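Local coordinates for rieske iron-sulfur protein soxF (Sulfolobus acidocaldarius, PDB 1JM1) that carries a Rieske-type [2Fe-2S] cluster and probably passes electrons along the archaeal respiratory chain as part of a quinol oxidase system, at residues V32-F45 against F90-Q104. Sequence-based numbering, arbitrary orientation. Where two conformers were deposited one is given.
Sequences VYFFAYPLTDEPCF and FSDVCVHLGCQLPAQ. With FES (Fe2/s2 (inorganic) cluster), chain C.
Phe45 and Phe90 form an antiparallel hydrogen-bonded pair, each backbone N donating to the other's O, with Phe45 N to Phe90 O at 2.9 Å. Two residues along, past the non-hydrogen-bonded pair Cys44-Ser91, Asp92 N donates to Pro43 O, which also accepts from a water that hydrogen-bonds to Ser91 OG. Ser91 OG in turn accepts from Val93 N in an ST turn.

Apolar packing centres on the ring of Phe45. With CG set between the backbone N and the carbonyl carbon (chi1 64°), this ring lies against the 90-104 segment. Ala103 CB sits over its centre, a CH-pi contact 3.8 Å from the centroid, while Phe45 CZ touches Phe90 CB at 3.8 Å. The two rings lie on the same face of the sheet, planes 28° apart, but are offset so far that there is little stacking. An alanine in place of Phe45 would probably leave Ala103 CB without its aromatic face and open a gap beside Phe90. Val32 and Phe34 CZ extend the packing round Ala103, and Pro43 CG meets Val93 CG2 at 3.7 Å.

Polar groups also take part. The buried Asp92 places OD2 3.6 Å from Phe34 CE2. Gln100 NE2 donates to Asp92 OD2 (3.0 Å), in the plane of its own amide, and also bonds to the backbone O of Ser194; the same nitrogen lies against Pro43 CB. Phe34 CZ approaches Gln104 OE1 at 3.5 Å, ring and amide planes 75° apart.

Between Val93 and Gln100 the chain loops out to the Rieske cluster and returns; Cys94 and His96 bind the irons with Cys124 and His127. In the fold, the contact joins strand 87-91 to strand 43-48, the middle of a three-stranded antiparallel sheet completed by 32-36, with strands 13-17 and 151-155 packed beside it through Phe35.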
ATOM      1  N   VAL A  32       5.187  -5.439  -7.723  1.00 13.84           N
ATOM      2  CA  VAL A  32       4.441  -4.247  -7.316  1.00 13.02           C
ATOM      3  C   VAL A  32       3.462  -3.915  -8.421  1.00 13.13           C
ATOM      4  O   VAL A  32       3.800  -3.973  -9.605  1.00 15.27           O
ATOM      5  CB  VAL A  32       5.473  -3.051  -7.136  1.00 16.46           C
ATOM      6  CG1 VAL A  32       4.846  -1.793  -6.844  1.00 17.01           C
ATOM      7  CG2 VAL A  32       6.460  -3.458  -5.989  1.00 20.21           C
ATOM      8  N   TYR A  33       2.216  -3.525  -8.040  1.00 12.09           N
ATOM      9  CA  TYR A  33       1.153  -3.293  -8.993  1.00 11.69           C
ATOM     10  C   TYR A  33       0.407  -2.051  -8.564  1.00 11.22           C
ATOM     11  O   TYR A  33      -0.279  -2.046  -7.523  1.00 11.91           O
ATOM     12  CB  TYR A  33       0.240  -4.499  -9.074  1.00 12.83           C
ATOM     13  CG  TYR A  33      -0.749  -4.561 -10.157  1.00 13.75           C
ATOM     14  CD1 TYR A  33      -0.487  -5.244 -11.342  1.00 18.43           C
ATOM     15  CD2 TYR A  33      -1.985  -3.881 -10.064  1.00 15.03           C
ATOM     16  CE1 TYR A  33      -1.403  -5.296 -12.375  1.00 22.11           C
ATOM     17  CE2 TYR A  33      -2.901  -3.973 -11.110  1.00 17.35           C
ATOM     18  CZ  TYR A  33      -2.566  -4.673 -12.242  1.00 20.28           C
ATOM     19  OH  TYR A  33      -3.505  -4.830 -13.281  1.00 29.20           O
ATOM     20  N   PHE A  34       0.505  -0.967  -9.332  1.00 11.88           N
ATOM     21  CA  PHE A  34      -0.052   0.317  -8.945  1.00 11.30           C
ATOM     22  C   PHE A  34      -1.513   0.424  -9.303  1.00 11.53           C
ATOM     23  O   PHE A  34      -1.960  -0.155 -10.308  1.00 12.91           O
ATOM     24  CB  PHE A  34       0.718   1.478  -9.587  1.00 12.61           C
ATOM     25  CG  PHE A  34       2.116   1.627  -8.996  1.00 12.47           C
ATOM     26  CD1 PHE A  34       3.179   0.984  -9.603  1.00 15.48           C
ATOM     27  CD2 PHE A  34       2.311   2.386  -7.868  1.00 12.78           C
ATOM     28  CE1 PHE A  34       4.445   1.141  -9.044  1.00 19.50           C
ATOM     29  CE2 PHE A  34       3.584   2.536  -7.308  1.00 14.54           C
ATOM     30  CZ  PHE A  34       4.649   1.920  -7.900  1.00 17.93           C
ATOM     31  N   PHE A  35      -2.231   1.205  -8.504  1.00 11.22           N
ATOM     32  CA  PHE A  35      -3.643   1.499  -8.723  1.00 11.64           C
ATOM     33  C   PHE A  35      -3.960   2.796  -7.967  1.00 11.28           C
ATOM     34  O   PHE A  35      -3.061   3.352  -7.304  1.00 12.79           O
ATOM     35  CB  PHE A  35      -4.548   0.322  -8.273  1.00 12.04           C
ATOM     36  CG  PHE A  35      -4.520  -0.004  -6.823  1.00 11.21           C
ATOM     37  CD1 PHE A  35      -5.534   0.390  -5.962  1.00 11.24           C
ATOM     38  CD2 PHE A  35      -3.481  -0.747  -6.266  1.00 11.27           C
ATOM     39  CE1 PHE A  35      -5.555   0.023  -4.637  1.00 10.86           C
ATOM     40  CE2 PHE A  35      -3.490  -1.110  -4.926  1.00 11.12           C
ATOM     41  CZ  PHE A  35      -4.516  -0.733  -4.108  1.00 10.90           C
ATOM     42  N   ALA A  36      -5.165   3.282  -8.070  1.00 11.94           N
ATOM     43  CA  ALA A  36      -5.627   4.439  -7.297  1.00 11.94           C
ATOM     44  C   ALA A  36      -6.832   4.028  -6.490  1.00 11.15           C
ATOM     45  O   ALA A  36      -7.683   3.262  -6.978  1.00 12.60           O
ATOM     46  CB  ALA A  36      -6.011   5.605  -8.189  1.00 14.22           C
ATOM     47  N   TYR A  37      -6.923   4.517  -5.250  1.00 10.59           N
ATOM     48  CA  TYR A  37      -8.022   4.122  -4.380  1.00 10.44           C
ATOM     49  C   TYR A  37      -8.014   4.971  -3.114  1.00 10.24           C
ATOM     50  O   TYR A  37      -6.936   5.208  -2.568  1.00 10.51           O
ATOM     51  CB  TYR A  37      -7.828   2.656  -3.907  1.00 10.83           C
ATOM     52  CG  TYR A  37      -8.921   2.164  -2.982  1.00 10.55           C
ATOM     53  CD1 TYR A  37     -10.148   1.734  -3.472  1.00 10.78           C
ATOM     54  CD2 TYR A  37      -8.719   2.170  -1.593  1.00 10.37           C
ATOM     55  CE1 TYR A  37     -11.150   1.321  -2.615  1.00 10.74           C
ATOM     56  CE2 TYR A  37      -9.736   1.764  -0.748  1.00 10.62           C
ATOM     57  CZ  TYR A  37     -10.959   1.338  -1.278  1.00 10.53           C
ATOM     58  OH  TYR A  37     -11.923   0.951  -0.382  1.00 11.83           O
ATOM     59  N   PRO A  38      -9.191   5.324  -2.573  1.00 10.83           N
ATOM     60  CA  PRO A  38     -10.525   5.160  -3.152  1.00 11.30           C
ATOM     61  C   PRO A  38     -10.890   6.112  -4.243  1.00 12.34           C
ATOM     62  O   PRO A  38     -11.926   5.901  -4.880  1.00 14.09           O
ATOM     63  CB  PRO A  38     -11.450   5.293  -1.920  1.00 12.47           C
ATOM     64  CG  PRO A  38     -10.676   6.270  -1.027  1.00 11.90           C
ATOM     65  CD  PRO A  38      -9.256   5.857  -1.182  1.00 11.37           C
ATOM     66  N   LEU A  39     -10.108   7.183  -4.467  1.00 12.14           N
ATOM     67  CA  LEU A  39     -10.314   8.137  -5.495  1.00 12.76           C
ATOM     68  C   LEU A  39      -9.248   8.054  -6.538  1.00 12.92           C
ATOM     69  O   LEU A  39      -8.116   7.625  -6.275  1.00 13.84           O
ATOM     70  CB  LEU A  39     -10.361   9.580  -4.936  1.00 13.83           C
ATOM     71  CG  LEU A  39     -11.349   9.827  -3.771  1.00 16.19           C
ATOM     72  CD1 LEU A  39     -11.191  11.289  -3.379  1.00 17.18           C
ATOM     73  CD2 LEU A  39     -12.768   9.428  -4.046  1.00 18.63           C
ATOM     74  N   THR A  40      -9.547   8.522  -7.728  1.00 14.72           N
ATOM     75  CA  THR A  40      -8.623   8.351  -8.875  1.00 18.62           C
ATOM     76  C   THR A  40      -7.365   8.989  -8.667  1.00 18.30           C
ATOM     77  O   THR A  40      -6.329   8.598  -9.275  1.00 21.23           O
ATOM     78  CB  THR A  40      -9.256   8.806 -10.227  0.67 22.52           C
ATOM     79  OG1 THR A  40      -9.382  10.161 -10.031  0.67 33.71           O
ATOM     80  CG2 THR A  40     -10.527   8.051 -10.408  0.67 25.23           C
ATOM     81  N   ASP A  41      -7.187  10.045  -7.899  1.00 19.88           N
ATOM     82  CA  ASP A  41      -5.886  10.743  -7.696  1.00 19.74           C
ATOM     83  C   ASP A  41      -5.061  10.346  -6.471  1.00 15.26           C
ATOM     84  O   ASP A  41      -4.125  11.058  -6.047  1.00 14.49           O
ATOM     85  CB  ASP A  41      -6.339  12.284  -7.491  1.00 22.15           C
ATOM     86  CG  ASP A  41      -7.201  12.662  -6.252  1.00 30.59           C
ATOM     87  OD1 ASP A  41      -7.661  12.120  -5.195  1.00 28.86           O
ATOM     88  OD2 ASP A  41      -7.771  13.862  -5.994  1.00 33.95           O
ATOM     89  N   GLU A  42      -5.378   9.213  -5.891  1.00 11.98           N
ATOM     90  CA  GLU A  42      -4.756   8.699  -4.656  1.00 10.60           C
ATOM     91  C   GLU A  42      -3.998   7.424  -4.993  1.00 10.54           C
ATOM     92  O   GLU A  42      -4.563   6.324  -5.003  1.00 11.12           O
ATOM     93  CB  GLU A  42      -5.808   8.436  -3.599  1.00 11.07           C
ATOM     94  CG  GLU A  42      -6.467   9.707  -3.069  1.00 11.47           C
ATOM     95  CD  GLU A  42      -7.681   9.435  -2.241  1.00 10.82           C
ATOM     96  OE1 GLU A  42      -8.400   8.457  -2.437  1.00 11.88           O
ATOM     97  OE2 GLU A  42      -7.927  10.279  -1.278  1.00 12.25           O
ATOM     98  N   PRO A  43      -2.713   7.524  -5.302  1.00 10.79           N
ATOM     99  CA  PRO A  43      -1.989   6.351  -5.754  1.00 10.76           C
ATOM    100  C   PRO A  43      -1.682   5.382  -4.625  1.00 10.22           C
ATOM    101  O   PRO A  43      -1.372   5.807  -3.514  1.00 10.03           O
ATOM    102  CB  PRO A  43      -0.695   6.958  -6.366  1.00 11.63           C
ATOM    103  CG  PRO A  43      -0.471   8.151  -5.503  1.00 12.83           C
ATOM    104  CD  PRO A  43      -1.862   8.732  -5.247  1.00 12.34           C
ATOM    105  N   CYS A  44      -1.738   4.099  -4.959  1.00 10.02           N
ATOM    106  CA  CYS A  44      -1.499   2.978  -4.079  1.00  9.81           C
ATOM    107  C   CYS A  44      -0.725   1.925  -4.809  1.00 10.09           C
ATOM    108  O   CYS A  44      -0.631   1.952  -6.045  1.00 10.62           O
ATOM    109  CB  CYS A  44      -2.853   2.374  -3.626  1.00  9.88           C
ATOM    110  SG  CYS A  44      -3.928   3.500  -2.708  1.00 10.54           S
ATOM    111  N   PHE A  45      -0.217   0.913  -4.102  1.00 10.35           N
ATOM    112  CA  PHE A  45       0.340  -0.256  -4.777  1.00 10.72           C
ATOM    113  C   PHE A  45      -0.002  -1.507  -4.024  1.00 10.29           C
ATOM    114  O   PHE A  45       0.031  -1.543  -2.791  1.00 10.60           O
ATOM    115  CB  PHE A  45       1.856  -0.112  -4.998  1.00 11.53           C
ATOM    116  CG  PHE A  45       2.686  -0.032  -3.750  1.00 10.89           C
ATOM    117  CD1 PHE A  45       3.268  -1.142  -3.203  1.00 11.26           C
ATOM    118  CD2 PHE A  45       2.857   1.177  -3.092  1.00 11.58           C
ATOM    119  CE1 PHE A  45       3.972  -1.071  -2.033  1.00 11.72           C
ATOM    120  CE2 PHE A  45       3.560   1.246  -1.896  1.00 11.88           C
ATOM    121  CZ  PHE A  45       4.133   0.135  -1.373  1.00 11.83           C
ATOM    122  N   PHE A  90      -0.509  -0.745   0.004  1.00  9.18           N
ATOM    123  CA  PHE A  90      -0.176   0.456   0.765  1.00  9.14           C
ATOM    124  C   PHE A  90      -0.509   1.674  -0.068  1.00  9.11           C
ATOM    125  O   PHE A  90      -0.474   1.678  -1.300  1.00  9.46           O
ATOM    126  CB  PHE A  90       1.312   0.473   1.114  1.00  9.74           C
ATOM    127  CG  PHE A  90       1.759  -0.659   2.013  1.00 10.10           C
ATOM    128  CD1 PHE A  90       2.116  -1.881   1.486  1.00 10.67           C
ATOM    129  CD2 PHE A  90       1.785  -0.473   3.401  1.00 11.22           C
ATOM    130  CE1 PHE A  90       2.461  -2.926   2.313  1.00 11.97           C
ATOM    131  CE2 PHE A  90       2.171  -1.514   4.228  1.00 12.43           C
ATOM    132  CZ  PHE A  90       2.499  -2.714   3.693  1.00 12.90           C
ATOM    133  N   SER A  91      -0.694   2.814   0.654  1.00  9.35           N
ATOM    134  CA  SER A  91      -0.628   4.115   0.001  1.00  9.25           C
ATOM    135  C   SER A  91       0.764   4.326  -0.609  1.00  9.25           C
ATOM    136  O   SER A  91       1.778   3.926  -0.058  1.00  9.90           O
ATOM    137  CB  SER A  91      -0.884   5.199   1.035  1.00  9.75           C
ATOM    138  OG  SER A  91      -0.780   6.502   0.469  1.00  9.83           O
ATOM    139  N   ASP A  92       0.770   5.019  -1.766  1.00  9.71           N
ATOM    140  CA  ASP A  92       2.006   5.419  -2.419  1.00  9.62           C
ATOM    141  C   ASP A  92       2.390   6.860  -2.121  1.00  9.83           C
ATOM    142  O   ASP A  92       3.265   7.385  -2.828  1.00 11.19           O
ATOM    143  CB  ASP A  92       1.926   5.176  -3.912  1.00 10.62           C
ATOM    144  CG  ASP A  92       3.232   5.263  -4.627  1.00 10.78           C
ATOM    145  OD1 ASP A  92       4.242   4.747  -4.018  1.00 11.37           O
ATOM    146  OD2 ASP A  92       3.311   5.751  -5.769  1.00 12.61           O
ATOM    147  N   VAL A  93       1.797   7.490  -1.123  1.00  9.92           N
ATOM    148  CA  VAL A  93       2.090   8.883  -0.744  1.00 10.00           C
ATOM    149  C   VAL A  93       2.739   8.888   0.630  1.00 10.41           C
ATOM    150  O   VAL A  93       2.148   8.442   1.632  1.00 10.62           O
ATOM    151  CB  VAL A  93       0.848   9.760  -0.819  1.00 10.64           C
ATOM    152  CG1 VAL A  93       1.235  11.213  -0.429  1.00 11.35           C
ATOM    153  CG2 VAL A  93       0.172   9.725  -2.179  1.00 11.76           C
ATOM    154  N   CYS A  94       3.979   9.397   0.696  1.00 10.32           N
ATOM    155  CA  CYS A  94       4.677   9.518   1.946  1.00 10.13           C
ATOM    156  C   CYS A  94       3.940  10.400   2.926  1.00  9.97           C
ATOM    157  O   CYS A  94       3.442  11.475   2.570  1.00 10.70           O
ATOM    158  CB  CYS A  94       6.064  10.133   1.637  1.00 10.82           C
ATOM    159  SG  CYS A  94       7.165  10.151   3.070  1.00 11.23           S
ATOM    160  N   VAL A  95       3.860   9.945   4.184  1.00 10.58           N
ATOM    161  CA  VAL A  95       3.133  10.679   5.233  1.00 10.68           C
ATOM    162  C   VAL A  95       4.031  11.667   5.977  1.00 11.48           C
ATOM    163  O   VAL A  95       3.579  12.298   6.935  1.00 13.43           O
ATOM    164  CB  VAL A  95       2.363   9.753   6.160  1.00 11.26           C
ATOM    165  CG1 VAL A  95       1.189   9.103   5.398  1.00 12.27           C
ATOM    166  CG2 VAL A  95       3.204   8.681   6.804  1.00 13.47           C
ATOM    167  N   HIS A  96       5.276  11.858   5.550  1.00 11.40           N
ATOM    168  CA  HIS A  96       6.094  12.965   6.036  1.00 11.83           C
ATOM    169  C   HIS A  96       5.663  14.251   5.334  1.00 11.58           C
ATOM    170  O   HIS A  96       5.024  15.107   5.945  1.00 13.51           O
ATOM    171  CB  HIS A  96       7.556  12.676   5.820  1.00 12.34           C
ATOM    172  CG  HIS A  96       8.432  13.851   6.204  1.00 12.44           C
ATOM    173  ND1 HIS A  96       9.328  14.399   5.316  1.00 12.34           N
ATOM    174  CD2 HIS A  96       8.422  14.567   7.363  1.00 14.30           C
ATOM    175  CE1 HIS A  96       9.867  15.420   5.946  1.00 13.28           C
ATOM    176  NE2 HIS A  96       9.361  15.560   7.167  1.00 14.63           N
ATOM    177  N   LEU A  97       5.973  14.379   4.038  1.00 11.43           N
ATOM    178  CA  LEU A  97       5.706  15.604   3.279  1.00 11.48           C
ATOM    179  C   LEU A  97       5.156  15.311   1.926  1.00 11.33           C
ATOM    180  O   LEU A  97       5.198  16.159   1.010  1.00 12.10           O
ATOM    181  CB  LEU A  97       6.939  16.518   3.221  1.00 13.14           C
ATOM    182  CG  LEU A  97       6.700  17.983   3.521  1.00 19.16           C
ATOM    183  CD1 LEU A  97       6.171  18.210   4.956  1.00 23.10           C
ATOM    184  CD2 LEU A  97       7.968  18.752   3.246  1.00 23.74           C
ATOM    185  N   GLY A  98       4.495  14.149   1.705  1.00 10.90           N
ATOM    186  CA  GLY A  98       3.684  13.969   0.531  1.00 10.78           C
ATOM    187  C   GLY A  98       4.414  13.663  -0.739  1.00 10.48           C
ATOM    188  O   GLY A  98       3.783  13.708  -1.829  1.00 11.02           O
ATOM    189  N   CYS A  99       5.711  13.325  -0.701  1.00 10.62           N
ATOM    190  CA  CYS A  99       6.307  12.803  -1.918  1.00 10.83           C
ATOM    191  C   CYS A  99       5.696  11.470  -2.299  1.00 10.66           C
ATOM    192  O   CYS A  99       5.272  10.699  -1.446  1.00 12.07           O
ATOM    193  CB  CYS A  99       7.833  12.645  -1.738  1.00 11.68           C
ATOM    194  SG  CYS A  99       8.620  14.286  -1.873  1.00 12.57           S
ATOM    195  N   GLN A 100       5.670  11.194  -3.589  1.00 10.50           N
ATOM    196  CA  GLN A 100       5.231   9.902  -4.082  1.00 11.24           C
ATOM    197  C   GLN A 100       6.368   8.915  -3.942  1.00 10.84           C
ATOM    198  O   GLN A 100       7.515   9.192  -4.295  1.00 12.43           O
ATOM    199  CB  GLN A 100       4.742  10.039  -5.527  1.00 11.81           C
ATOM    200  CG  GLN A 100       4.101   8.789  -6.031  1.00 13.29           C
ATOM    201  CD  GLN A 100       3.305   8.957  -7.292  1.00 13.52           C
ATOM    202  OE1 GLN A 100       3.266  10.025  -7.909  1.00 17.58           O
ATOM    203  NE2 GLN A 100       2.596   7.918  -7.685  1.00 15.56           N
ATOM    204  N   LEU A 101       6.073   7.734  -3.424  1.00 10.78           N
ATOM    205  CA  LEU A 101       7.106   6.780  -3.051  1.00 10.75           C
ATOM    206  C   LEU A 101       7.482   5.900  -4.238  1.00 11.09           C
ATOM    207  O   LEU A 101       6.604   5.307  -4.894  1.00 11.49           O
ATOM    208  CB  LEU A 101       6.606   5.914  -1.891  1.00 10.86           C
ATOM    209  CG  LEU A 101       6.406   6.671  -0.592  1.00 11.03           C
ATOM    210  CD1 LEU A 101       5.556   5.851   0.381  1.00 12.48           C
ATOM    211  CD2 LEU A 101       7.715   7.076   0.070  1.00 11.98           C
ATOM    212  N   PRO A 102       8.776   5.743  -4.502  1.00 11.58           N
ATOM    213  CA  PRO A 102       9.224   4.965  -5.686  1.00 12.55           C
ATOM    214  C   PRO A 102       9.294   3.469  -5.403  1.00 12.64           C
ATOM    215  O   PRO A 102      10.351   2.839  -5.427  1.00 13.78           O
ATOM    216  CB  PRO A 102      10.617   5.575  -6.002  1.00 15.04           C
ATOM    217  CG  PRO A 102      11.127   5.966  -4.632  1.00 15.05           C
ATOM    218  CD  PRO A 102       9.899   6.473  -3.867  1.00 13.49           C
ATOM    219  N   ALA A 103       8.114   2.886  -5.134  1.00 11.70           N
ATOM    220  CA  ALA A 103       8.037   1.472  -4.843  1.00 12.05           C
ATOM    221  C   ALA A 103       8.413   0.597  -6.024  1.00 13.46           C
ATOM    222  O   ALA A 103       8.705  -0.576  -5.848  1.00 15.63           O
ATOM    223  CB  ALA A 103       6.629   1.118  -4.372  1.00 13.54           C
ATOM    224  N   GLN A 104       8.430   1.183  -7.219  1.00 14.05           N
ATOM    225  CA  GLN A 104       8.812   0.448  -8.432  1.00 16.36           C
ATOM    226  C   GLN A 104      10.321   0.343  -8.636  1.00 15.88           C
ATOM    227  O   GLN A 104      10.761  -0.401  -9.476  1.00 18.52           O
ATOM    228  CB  GLN A 104       8.193   1.102  -9.713  1.00 19.98           C
ATOM    229  CG  GLN A 104       8.729   2.484 -10.084  1.00 22.47           C
ATOM    230  CD  GLN A 104       8.292   3.655  -9.373  1.00 23.77           C
ATOM    231  OE1 GLN A 104       7.677   3.660  -8.343  1.00 19.24           O
ATOM    232  NE2 GLN A 104       8.753   4.865  -9.775  1.00 44.89           N
TER
HETATM  233 FE1  FES C 501       8.977  11.357   2.187  1.00 11.36          FE
HETATM  234 FE2  FES C 501       9.808  13.631   3.425  1.00 11.88          FE
HETATM  235  S1  FES C 501      10.652  11.555   3.702  1.00 12.32           S
HETATM  236  S2  FES C 501       8.214  13.457   1.836  1.00 11.77           S
HETATM  237  O   HOH W   1      -2.649   7.081  -1.416  1.00 11.76           O